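Local coordinates for cobalamin biosynthesis protein CobN (Mycobacterium tuberculosis, PDB 7C6O) that is the large, catalytic subunit of cobaltochelatase, which probably inserts cobalt into the corrin ring during cobalamin biosynthesis, driven by ATP hydrolysis, at residues D625-H636 with I650-A661; I1054-R1064 with P1093-T1101. One frame throughout, in Å; residues are numbered along the deposited sequence. Where two conformers were deposited one is given.

Interaction 1 of 2, residues D625-H636 with I650-A661; sequences DIARLEQLLDEH and IRQQIWTLIRAA
Leu632, Ile654 and Leu657 interlock as knobs into holes between two antiparallel helices that form a helical hairpin. The short axes pass 9.9 Å apart at a crossing angle of -162°. Leu632 is the knob in a hole lined by Ile650, Gln653, Ile654 and Leu657. Its CB meets Ile654 CG1 at 3.7 Å, and its CD1 meets Leu657 CD2. Ile654 fills the reverse hole. The side chains of Ile654 and Leu629 cross at about a right angle, with Ile654 CG2 against Leu629 CD1. Ile654 CD1 reaches Leu633 and the CB of His636. Leu657 has CG anti to the backbone N (chi1 175°), which carries CD2 onto the backbone of Leu629, 3.5 Å from Leu629 N. Its CD1 lies against the carboxylate of Asp625.

At the rim, Glu635 and Gln653 are joined across the helices by two waters. Ile650 CD1 packs on one face of the Glu635 carboxylate, 3.8 Å from Glu635 CD. At the same end, His636 CD2 touches Ile650 CG2. Asp679 accepts from His636 NE2 and pairs with Arg651, so one carboxylate of helix 675-694 ties both helices down. Met663 covers Leu629 and Ile658 from helix 663-666. At the other end, Arg628 holds Asp625 side-on within one helix. Arg628 NE lies 2.9 Å and NH2 3.0 Å from the same oxygen, Asp625 OD1, which lies in the guanidinium plane.

Interaction 2 of 2, residues I1054-R1064 with P1093-T1101; sequences IAVAAKNTDTR and PAAYIGDNT
Arg1064 passes along Thr1101 to reach Asp1099 where two neighbouring parallel strands end. These strands, 1056-1061 and 1094-1099, belong to a beta-alpha-beta unit whose crossover carries helix 1072-1089. Six backbone hydrogen bonds form the parallel ladder, the first from Ala1094 N to Ala1055 O and the last from Thr1061 N to Gly1098 O. Asn1100 N to Thr1061 O adds a seventh.

From CB, the Arg1064 chain bends at chi2 (-75°). CG then rests 3.9 Å from Thr1101 CB. NE gives its hydrogen to a water that also binds Thr1101 OG1. Thr1101 CG2 covers one face of the guanidinium, 3.7 Å above its plane and over its centre. At the tip, NH2 makes a salt bridge to Asp1099 OD2 at 3.0 Å, with the two planes 73° apart. Asp1099 OD1 takes Thr1101 N in an Asx turn and Thr1101 OG1 at 2.6 Å.

Further back, Val1056 CG1 makes a CH-pi contact over the Tyr1096 ring, 3.7 Å from its centroid.

Arg1107 and Arg1109 also pair with Asp1099 OD2. Three arginines and two Thr1101 donors around one buried carboxylate would fix its rotation.

Overall arrangement
Interaction 1 and interaction 2 are separate pieces of one chain, both within its CobN/magnesium chelatase homology region. Their centres are 30 Å apart, and their nearest atoms are about 15 Å apart without touching. Interaction 1 is a partly buried helical hairpin, its centre about 45 Å from the centre of the chain. Interaction 2 is buried inside a mixed sheet, its centre about 21 Å from the same point. The first is held mainly by apolar side chains, the second by backbone bonds and a charged cluster. At the end of 650-661, the carbonyl O of Ala661 accepts a hydrogen bond from Arg1120 NH2 of helix 1111-1123, which follows strand 1107-1110 beside 1094-1099. The sodium ion sits at Asp125 and Ser127, in neither contact.

Interaction 1 of 2, residues D625-H636 with I650-A661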
loop_
_atom_site.group_PDB
_atom_site.type_symbol
_atom_site.label_atom_id
_atom_site.label_comp_id
_atom_site.label_asym_id
_atom_site.label_seq_id
_atom_site.Cartn_x
_atom_site.Cartn_y
_atom_site.Cartn_z
ATOM N N ASP A 625 -13.728 -5.138 37.905
ATOM C CA ASP A 625 -13.793 -6.532 38.327
ATOM C C ASP A 625 -12.662 -7.371 37.751
ATOM O O ASP A 625 -12.373 -8.448 38.284
ATOM C CB ASP A 625 -15.145 -7.133 37.946
ATOM C CG ASP A 625 -16.251 -6.716 38.896
ATOM O OD1 ASP A 625 -15.945 -6.412 40.071
ATOM O OD2 ASP A 625 -17.425 -6.695 38.470
ATOM N N ILE A 626 -12.028 -6.915 36.671
ATOM C CA ILE A 626 -10.820 -7.579 36.192
ATOM C C ILE A 626 -9.704 -7.438 37.217
ATOM O O ILE A 626 -8.983 -8.399 37.513
ATOM C CB ILE A 626 -10.409 -7.013 34.820
ATOM C CG1 ILE A 626 -11.437 -7.394 33.755
ATOM C CG2 ILE A 626 -9.037 -7.514 34.423
ATOM C CD1 ILE A 626 -11.190 -6.727 32.421
ATOM N N ALA A 627 -9.554 -6.239 37.789
ATOM C CA ALA A 627 -8.560 -6.042 38.837
ATOM C C ALA A 627 -8.923 -6.823 40.095
ATOM O O ALA A 627 -8.042 -7.363 40.774
ATOM C CB ALA A 627 -8.411 -4.552 39.146
ATOM N N ARG A 628 -10.217 -6.893 40.424
ATOM C CA ARG A 628 -10.645 -7.682 41.577
ATOM C C ARG A 628 -10.335 -9.160 41.374
ATOM O O ARG A 628 -9.925 -9.852 42.314
ATOM C CB ARG A 628 -12.140 -7.477 41.829
ATOM C CG ARG A 628 -12.604 -7.928 43.218
ATOM C CD ARG A 628 -14.125 -8.027 43.298
ATOM N NE ARG A 628 -14.790 -6.902 42.646
ATOM C CZ ARG A 628 -15.007 -5.724 43.224
ATOM N NH1 ARG A 628 -14.615 -5.512 44.473
ATOM N NH2 ARG A 628 -15.620 -4.759 42.552
ATOM N N LEU A 629 -10.524 -9.663 40.150
ATOM C CA LEU A 629 -10.205 -11.059 39.862
ATOM C C LEU A 629 -8.720 -11.332 40.050
ATOM O O LEU A 629 -8.334 -12.374 40.591
ATOM C CB LEU A 629 -10.640 -11.412 38.439
ATOM C CG LEU A 629 -10.277 -12.813 37.944
ATOM C CD1 LEU A 629 -10.925 -13.876 38.817
ATOM C CD2 LEU A 629 -10.695 -12.977 36.493
ATOM N N GLU A 630 -7.876 -10.407 39.592
ATOM C CA GLU A 630 -6.440 -10.500 39.833
ATOM C C GLU A 630 -6.139 -10.699 41.313
ATOM O O GLU A 630 -5.311 -11.542 41.682
ATOM C CB GLU A 630 -5.769 -9.231 39.304
ATOM C CG GLU A 630 -4.262 -9.254 39.217
ATOM C CD GLU A 630 -3.733 -8.054 38.452
ATOM O OE1 GLU A 630 -4.385 -6.988 38.494
ATOM O OE2 GLU A 630 -2.683 -8.179 37.793
ATOM N N GLN A 631 -6.822 -9.947 42.178
ATOM C CA GLN A 631 -6.593 -10.066 43.614
ATOM C C GLN A 631 -7.026 -11.432 44.133
ATOM O O GLN A 631 -6.340 -12.032 44.971
ATOM C CB GLN A 631 -7.335 -8.950 44.350
ATOM C CG GLN A 631 -7.010 -7.550 43.845
ATOM C CD GLN A 631 -7.968 -6.494 44.369
ATOM O OE1 GLN A 631 -8.838 -6.779 45.195
ATOM N NE2 GLN A 631 -7.814 -5.266 43.886
ATOM N N LEU A 632 -8.163 -11.941 43.649
ATOM C CA LEU A 632 -8.635 -13.244 44.110
ATOM C C LEU A 632 -7.732 -14.369 43.617
ATOM O O LEU A 632 -7.522 -15.358 44.331
ATOM C CB LEU A 632 -10.079 -13.474 43.662
ATOM C CG LEU A 632 -11.148 -12.590 44.312
ATOM C CD1 LEU A 632 -12.538 -12.982 43.827
ATOM C CD2 LEU A 632 -11.063 -12.669 45.826
ATOM N N LEU A 633 -7.191 -14.242 42.400
ATOM C CA LEU A 633 -6.264 -15.252 41.895
ATOM C C LEU A 633 -5.012 -15.333 42.760
ATOM O O LEU A 633 -4.532 -16.430 43.070
ATOM C CB LEU A 633 -5.881 -14.953 40.444
ATOM C CG LEU A 633 -6.979 -15.071 39.385
ATOM C CD1 LEU A 633 -6.407 -14.825 37.999
ATOM C CD2 LEU A 633 -7.655 -16.428 39.459
ATOM N N ASP A 634 -4.458 -14.179 43.144
ATOM C CA ASP A 634 -3.314 -14.177 44.050
ATOM C C ASP A 634 -3.663 -14.848 45.371
ATOM O O ASP A 634 -2.874 -15.640 45.903
ATOM C CB ASP A 634 -2.831 -12.749 44.296
ATOM C CG ASP A 634 -2.294 -12.090 43.047
ATOM O OD1 ASP A 634 -1.987 -12.811 42.072
ATOM O OD2 ASP A 634 -2.171 -10.846 43.045
ATOM N N GLU A 635 -4.841 -14.543 45.916
ATOM C CA GLU A 635 -5.271 -15.187 47.152
ATOM C C GLU A 635 -5.429 -16.690 46.962
ATOM O O GLU A 635 -5.084 -17.477 47.852
ATOM C CB GLU A 635 -6.580 -14.561 47.636
ATOM C CG GLU A 635 -7.084 -15.107 48.962
ATOM C CD GLU A 635 -8.294 -14.349 49.478
ATOM O OE1 GLU A 635 -8.678 -13.338 48.852
ATOM O OE2 GLU A 635 -8.862 -14.766 50.511
ATOM N N HIS A 636 -5.943 -17.107 45.803
ATOM C CA HIS A 636 -6.070 -18.534 45.522
ATOM C C HIS A 636 -4.711 -19.221 45.546
ATOM O O HIS A 636 -4.573 -20.326 46.087
ATOM C CB HIS A 636 -6.757 -18.741 44.172
ATOM C CG HIS A 636 -6.879 -20.178 43.769
ATOM N ND1 HIS A 636 -5.878 -20.852 43.104
ATOM C CD2 HIS A 636 -7.886 -21.067 43.936
ATOM C CE1 HIS A 636 -6.263 -22.096 42.880
ATOM N NE2 HIS A 636 -7.478 -22.252 43.374
ATOM N N ILE A 650 -12.372 -20.072 48.368
ATOM C CA ILE A 650 -11.872 -19.052 47.453
ATOM C C ILE A 650 -12.280 -19.372 46.019
ATOM O O ILE A 650 -12.495 -18.461 45.210
ATOM C CB ILE A 650 -10.345 -18.893 47.603
ATOM C CG1 ILE A 650 -9.833 -17.733 46.745
ATOM C CG2 ILE A 650 -9.621 -20.181 47.253
ATOM C CD1 ILE A 650 -10.428 -16.390 47.119
ATOM N N ARG A 651 -12.415 -20.661 45.682
ATOM C CA ARG A 651 -12.940 -21.029 44.370
ATOM C C ARG A 651 -14.356 -20.495 44.178
ATOM O O ARG A 651 -14.704 -20.017 43.091
ATOM C CB ARG A 651 -12.926 -22.549 44.190
ATOM C CG ARG A 651 -11.550 -23.189 44.035
ATOM C CD ARG A 651 -11.704 -24.679 43.729
ATOM N NE ARG A 651 -10.434 -25.402 43.704
ATOM C CZ ARG A 651 -10.125 -26.400 44.528
ATOM N NH1 ARG A 651 -10.994 -26.802 45.444
ATOM N NH2 ARG A 651 -8.945 -27.001 44.430
ATOM N N GLN A 652 -15.187 -20.571 45.222
ATOM C CA GLN A 652 -16.547 -20.051 45.125
ATOM C C GLN A 652 -16.547 -18.541 44.924
ATOM O O GLN A 652 -17.343 -18.015 44.137
ATOM C CB GLN A 652 -17.351 -20.421 46.373
ATOM C CG GLN A 652 -17.702 -21.896 46.484
ATOM C CD GLN A 652 -18.539 -22.208 47.712
ATOM O OE1 GLN A 652 -18.914 -21.312 48.469
ATOM N NE2 GLN A 652 -18.834 -23.487 47.917
ATOM N N GLN A 653 -15.670 -17.827 45.639
ATOM C CA GLN A 653 -15.554 -16.384 45.441
ATOM C C GLN A 653 -15.179 -16.053 44.004
ATOM O O GLN A 653 -15.729 -15.118 43.408
ATOM C CB GLN A 653 -14.513 -15.795 46.390
ATOM C CG GLN A 653 -14.910 -15.758 47.851
ATOM C CD GLN A 653 -13.867 -15.053 48.698
ATOM O OE1 GLN A 653 -13.554 -13.884 48.471
ATOM N NE2 GLN A 653 -13.309 -15.768 49.668
ATOM N N ILE A 654 -14.232 -16.802 43.438
ATOM C CA ILE A 654 -13.787 -16.542 42.072
ATOM C C ILE A 654 -14.899 -16.849 41.081
ATOM O O ILE A 654 -15.137 -16.084 40.137
ATOM C CB ILE A 654 -12.509 -17.348 41.770
ATOM C CG1 ILE A 654 -11.333 -16.799 42.583
ATOM C CG2 ILE A 654 -12.195 -17.335 40.277
ATOM C CD1 ILE A 654 -10.060 -17.621 42.459
ATOM N N TRP A 655 -15.609 -17.965 41.281
ATOM C CA TRP A 655 -16.687 -18.317 40.363
ATOM C C TRP A 655 -17.832 -17.317 40.447
ATOM O O TRP A 655 -18.422 -16.950 39.424
ATOM C CB TRP A 655 -17.191 -19.732 40.645
ATOM C CG TRP A 655 -18.156 -20.199 39.607
ATOM C CD1 TRP A 655 -19.476 -20.493 39.783
ATOM C CD2 TRP A 655 -17.884 -20.390 38.215
ATOM N NE1 TRP A 655 -20.040 -20.869 38.588
ATOM C CE2 TRP A 655 -19.083 -20.813 37.609
ATOM C CE3 TRP A 655 -16.741 -20.253 37.423
ATOM C CZ2 TRP A 655 -19.170 -21.097 36.251
ATOM C CZ3 TRP A 655 -16.830 -20.537 36.073
ATOM C CH2 TRP A 655 -18.035 -20.956 35.502
ATOM N N THR A 656 -18.157 -16.866 41.660
ATOM C CA THR A 656 -19.168 -15.827 41.823
ATOM C C THR A 656 -18.786 -14.567 41.054
ATOM O O THR A 656 -19.613 -13.984 40.345
ATOM C CB THR A 656 -19.362 -15.517 43.308
ATOM O OG1 THR A 656 -20.025 -16.617 43.943
ATOM C CG2 THR A 656 -20.182 -14.248 43.494
ATOM N N LEU A 657 -17.526 -14.143 41.169
ATOM C CA LEU A 657 -17.076 -12.955 40.450
ATOM C C LEU A 657 -17.131 -13.168 38.941
ATOM O O LEU A 657 -17.624 -12.309 38.202
ATOM C CB LEU A 657 -15.661 -12.577 40.889
ATOM C CG LEU A 657 -15.017 -11.416 40.125
ATOM C CD1 LEU A 657 -15.899 -10.170 40.165
ATOM C CD2 LEU A 657 -13.642 -11.114 40.690
ATOM N N ILE A 658 -16.628 -14.312 38.470
ATOM C CA ILE A 658 -16.623 -14.605 37.037
ATOM C C ILE A 658 -18.042 -14.571 36.479
ATOM O O ILE A 658 -18.302 -13.970 35.430
ATOM C CB ILE A 658 -15.941 -15.960 36.770
ATOM C CG1 ILE A 658 -14.424 -15.839 36.947
ATOM C CG2 ILE A 658 -16.280 -16.480 35.375
ATOM C CD1 ILE A 658 -13.676 -17.159 36.824
ATOM N N ARG A 659 -18.985 -15.202 37.183
ATOM C CA ARG A 659 -20.369 -15.213 36.719
ATOM C C ARG A 659 -20.992 -13.825 36.797
ATOM O O ARG A 659 -21.668 -13.390 35.858
ATOM C CB ARG A 659 -21.189 -16.213 37.539
ATOM C CG ARG A 659 -20.872 -17.673 37.247
ATOM C CD ARG A 659 -21.549 -18.141 35.968
ATOM N NE ARG A 659 -22.982 -18.349 36.165
ATOM C CZ ARG A 659 -23.854 -18.548 35.181
ATOM N NH1 ARG A 659 -23.441 -18.563 33.919
ATOM N NH2 ARG A 659 -25.139 -18.730 35.456
ATOM N N ALA A 660 -20.763 -13.111 37.901
ATOM C CA ALA A 660 -21.393 -11.806 38.085
ATOM C C ALA A 660 -20.899 -10.794 37.057
ATOM O O ALA A 660 -21.669 -9.941 36.599
ATOM C CB ALA A 660 -21.139 -11.299 39.506
ATOM N N ALA A 661 -19.626 -10.873 36.678
ATOM C CA ALA A 661 -19.037 -9.942 35.724
ATOM C C ALA A 661 -19.156 -10.407 34.277
ATOM O O ALA A 661 -18.629 -9.732 33.384
ATOM C CB ALA A 661 -17.562 -9.704 36.062
HETATM O O HOH W 1 -11.178 -12.851 49.656
HETATM O O HOH W 2 -11.263 -15.511 51.374
#

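Interaction 2 of 2, residues I1054-R1064 with P1093-T1101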
loop_
_atom_site.group_PDB
_atom_site.type_symbol
_atom_site.label_atom_id
_atom_site.label_comp_id
_atom_site.label_asym_id
_atom_site.label_seq_id
_atom_site.Cartn_x
_atom_site.Cartn_y
_atom_site.Cartn_z
ATOM N N ILE A 1054 -15.997 -23.687 3.129
ATOM C CA ILE A 1054 -15.152 -23.040 4.127
ATOM C C ILE A 1054 -15.552 -23.511 5.517
ATOM O O ILE A 1054 -16.693 -23.316 5.954
ATOM C CB ILE A 1054 -15.243 -21.515 4.009
ATOM C CG1 ILE A 1054 -14.643 -21.051 2.680
ATOM C CG2 ILE A 1054 -14.537 -20.853 5.192
ATOM C CD1 ILE A 1054 -14.794 -19.560 2.432
ATOM N N ALA A 1055 -14.608 -24.137 6.219
ATOM C CA ALA A 1055 -14.832 -24.583 7.587
ATOM C C ALA A 1055 -14.378 -23.557 8.615
ATOM O O ALA A 1055 -14.972 -23.472 9.698
ATOM C CB ALA A 1055 -14.110 -25.912 7.832
ATOM N N VAL A 1056 -13.338 -22.786 8.303
ATOM C CA VAL A 1056 -12.828 -21.732 9.175
ATOM C C VAL A 1056 -12.646 -20.475 8.340
ATOM O O VAL A 1056 -11.910 -20.494 7.346
ATOM C CB VAL A 1056 -11.487 -22.102 9.829
ATOM C CG1 VAL A 1056 -11.262 -21.259 11.073
ATOM C CG2 VAL A 1056 -11.406 -23.576 10.134
ATOM N N ALA A 1057 -13.281 -19.383 8.755
ATOM C CA ALA A 1057 -13.025 -18.073 8.168
ATOM C C ALA A 1057 -11.994 -17.356 9.032
ATOM O O ALA A 1057 -12.247 -17.092 10.212
ATOM C CB ALA A 1057 -14.313 -17.260 8.057
ATOM N N ALA A 1058 -10.836 -17.049 8.455
ATOM C CA ALA A 1058 -9.714 -16.533 9.222
ATOM C C ALA A 1058 -9.315 -15.143 8.747
ATOM O O ALA A 1058 -9.407 -14.818 7.560
ATOM C CB ALA A 1058 -8.505 -17.475 9.131
ATOM N N LYS A 1059 -8.877 -14.325 9.700
ATOM C CA LYS A 1059 -8.266 -13.033 9.431
ATOM C C LYS A 1059 -7.142 -12.840 10.433
ATOM O O LYS A 1059 -7.284 -13.200 11.604
ATOM C CB LYS A 1059 -9.273 -11.879 9.543
ATOM C CG LYS A 1059 -8.669 -10.506 9.257
ATOM C CD LYS A 1059 -8.210 -10.410 7.811
ATOM C CE LYS A 1059 -7.508 -9.089 7.517
ATOM N NZ LYS A 1059 -6.097 -9.038 8.007
ATOM N N ASN A 1060 -6.026 -12.288 9.980
ATOM C CA ASN A 1060 -4.874 -12.104 10.848
ATOM C C ASN A 1060 -4.763 -10.650 11.286
ATOM O O ASN A 1060 -5.009 -9.732 10.500
ATOM C CB ASN A 1060 -3.596 -12.560 10.148
ATOM C CG ASN A 1060 -3.594 -14.052 9.867
ATOM O OD1 ASN A 1060 -4.136 -14.839 10.647
ATOM N ND2 ASN A 1060 -2.996 -14.448 8.752
ATOM N N THR A 1061 -4.422 -10.454 12.560
ATOM C CA THR A 1061 -4.175 -9.136 13.139
ATOM C C THR A 1061 -2.672 -9.017 13.336
ATOM O O THR A 1061 -2.103 -9.677 14.212
ATOM C CB THR A 1061 -4.922 -8.957 14.458
ATOM O OG1 THR A 1061 -4.505 -9.968 15.385
ATOM C CG2 THR A 1061 -6.418 -9.072 14.239
ATOM N N ASP A 1062 -2.031 -8.174 12.531
ATOM C CA ASP A 1062 -0.581 -8.091 12.481
ATOM C C ASP A 1062 -0.015 -6.805 13.062
ATOM O O ASP A 1062 1.211 -6.671 13.148
ATOM C CB ASP A 1062 -0.106 -8.243 11.030
ATOM C CG ASP A 1062 -0.991 -7.491 10.049
ATOM O OD1 ASP A 1062 -1.641 -6.503 10.449
ATOM O OD2 ASP A 1062 -1.049 -7.902 8.873
ATOM N N THR A 1063 -0.859 -5.848 13.441
ATOM C CA THR A 1063 -0.375 -4.585 13.980
ATOM C C THR A 1063 -1.165 -4.241 15.236
ATOM O O THR A 1063 -2.356 -4.548 15.338
ATOM C CB THR A 1063 -0.457 -3.458 12.921
ATOM O OG1 THR A 1063 0.724 -2.644 12.987
ATOM C CG2 THR A 1063 -1.683 -2.582 13.121
ATOM N N ARG A 1064 -0.482 -3.637 16.208
ATOM C CA ARG A 1064 -1.074 -3.345 17.507
ATOM C C ARG A 1064 -1.637 -1.936 17.611
ATOM O O ARG A 1064 -2.375 -1.652 18.560
ATOM C CB ARG A 1064 -0.040 -3.557 18.621
ATOM C CG ARG A 1064 -0.009 -4.967 19.172
ATOM C CD ARG A 1064 -1.202 -5.232 20.079
ATOM N NE ARG A 1064 -1.387 -6.661 20.323
ATOM C CZ ARG A 1064 -2.428 -7.366 19.889
ATOM N NH1 ARG A 1064 -3.393 -6.771 19.200
ATOM N NH2 ARG A 1064 -2.508 -8.663 20.153
ATOM N N PRO A 1093 -19.491 -20.668 9.569
ATOM C CA PRO A 1093 -18.244 -21.399 9.798
ATOM C C PRO A 1093 -17.622 -20.953 11.109
ATOM O O PRO A 1093 -18.042 -19.975 11.729
ATOM C CB PRO A 1093 -17.380 -20.999 8.603
ATOM C CG PRO A 1093 -17.834 -19.599 8.296
ATOM C CD PRO A 1093 -19.316 -19.562 8.610
ATOM N N ALA A 1094 -16.607 -21.694 11.539
ATOM C CA ALA A 1094 -15.755 -21.183 12.602
ATOM C C ALA A 1094 -15.087 -19.897 12.127
ATOM O O ALA A 1094 -14.784 -19.729 10.943
ATOM C CB ALA A 1094 -14.707 -22.222 13.000
ATOM N N ALA A 1095 -14.888 -18.965 13.054
ATOM C CA ALA A 1095 -14.276 -17.677 12.740
ATOM C C ALA A 1095 -13.096 -17.479 13.679
ATOM O O ALA A 1095 -13.284 -17.314 14.889
ATOM C CB ALA A 1095 -15.286 -16.537 12.868
ATOM N N TYR A 1096 -11.886 -17.513 13.130
ATOM C CA TYR A 1096 -10.665 -17.409 13.914
ATOM C C TYR A 1096 -9.925 -16.119 13.590
ATOM O O TYR A 1096 -9.987 -15.612 12.466
ATOM C CB TYR A 1096 -9.717 -18.584 13.652
ATOM C CG TYR A 1096 -10.164 -19.925 14.188
ATOM C CD1 TYR A 1096 -11.338 -20.059 14.918
ATOM C CD2 TYR A 1096 -9.394 -21.063 13.970
ATOM C CE1 TYR A 1096 -11.738 -21.292 15.408
ATOM C CE2 TYR A 1096 -9.786 -22.298 14.452
ATOM C CZ TYR A 1096 -10.956 -22.407 15.170
ATOM O OH TYR A 1096 -11.341 -23.639 15.648
ATOM N N ILE A 1097 -9.204 -15.614 14.587
ATOM C CA ILE A 1097 -8.269 -14.507 14.429
ATOM C C ILE A 1097 -6.866 -15.061 14.636
ATOM O O ILE A 1097 -6.568 -15.631 15.692
ATOM C CB ILE A 1097 -8.556 -13.369 15.422
ATOM C CG1 ILE A 1097 -9.857 -12.648 15.064
ATOM C CG2 ILE A 1097 -7.386 -12.395 15.477
ATOM C CD1 ILE A 1097 -9.792 -11.878 13.768
ATOM N N GLY A 1098 -6.009 -14.906 13.632
ATOM C CA GLY A 1098 -4.610 -15.242 13.804
ATOM C C GLY A 1098 -3.829 -14.039 14.292
ATOM O O GLY A 1098 -3.795 -13.007 13.617
ATOM N N ASP A 1099 -3.207 -14.142 15.463
ATOM C CA ASP A 1099 -2.492 -13.022 16.067
ATOM C C ASP A 1099 -1.019 -13.135 15.688
ATOM O O ASP A 1099 -0.271 -13.912 16.286
ATOM C CB ASP A 1099 -2.686 -13.009 17.583
ATOM C CG ASP A 1099 -2.103 -11.766 18.244
ATOM O OD1 ASP A 1099 -1.400 -10.986 17.567
ATOM O OD2 ASP A 1099 -2.354 -11.567 19.454
ATOM N N ASN A 1100 -0.599 -12.350 14.696
ATOM C CA ASN A 1100 0.808 -12.247 14.331
ATOM C C ASN A 1100 1.356 -10.851 14.624
ATOM O O ASN A 1100 2.200 -10.330 13.893
ATOM C CB ASN A 1100 1.038 -12.639 12.868
ATOM C CG ASN A 1100 0.232 -11.803 11.880
ATOM O OD1 ASN A 1100 -0.866 -11.338 12.181
ATOM N ND2 ASN A 1100 0.773 -11.637 10.673
ATOM N N THR A 1101 0.877 -10.231 15.707
ATOM C CA THR A 1101 1.508 -9.006 16.188
ATOM C C THR A 1101 2.896 -9.288 16.748
ATOM O O THR A 1101 3.764 -8.407 16.730
ATOM C CB THR A 1101 0.643 -8.333 17.258
ATOM O OG1 THR A 1101 0.394 -9.253 18.332
ATOM C CG2 THR A 1101 -0.677 -7.863 16.665
HETATM O O HOH W 3 -0.546 -10.595 8.188
HETATM O O HOH W 4 0.774 -7.947 20.871
#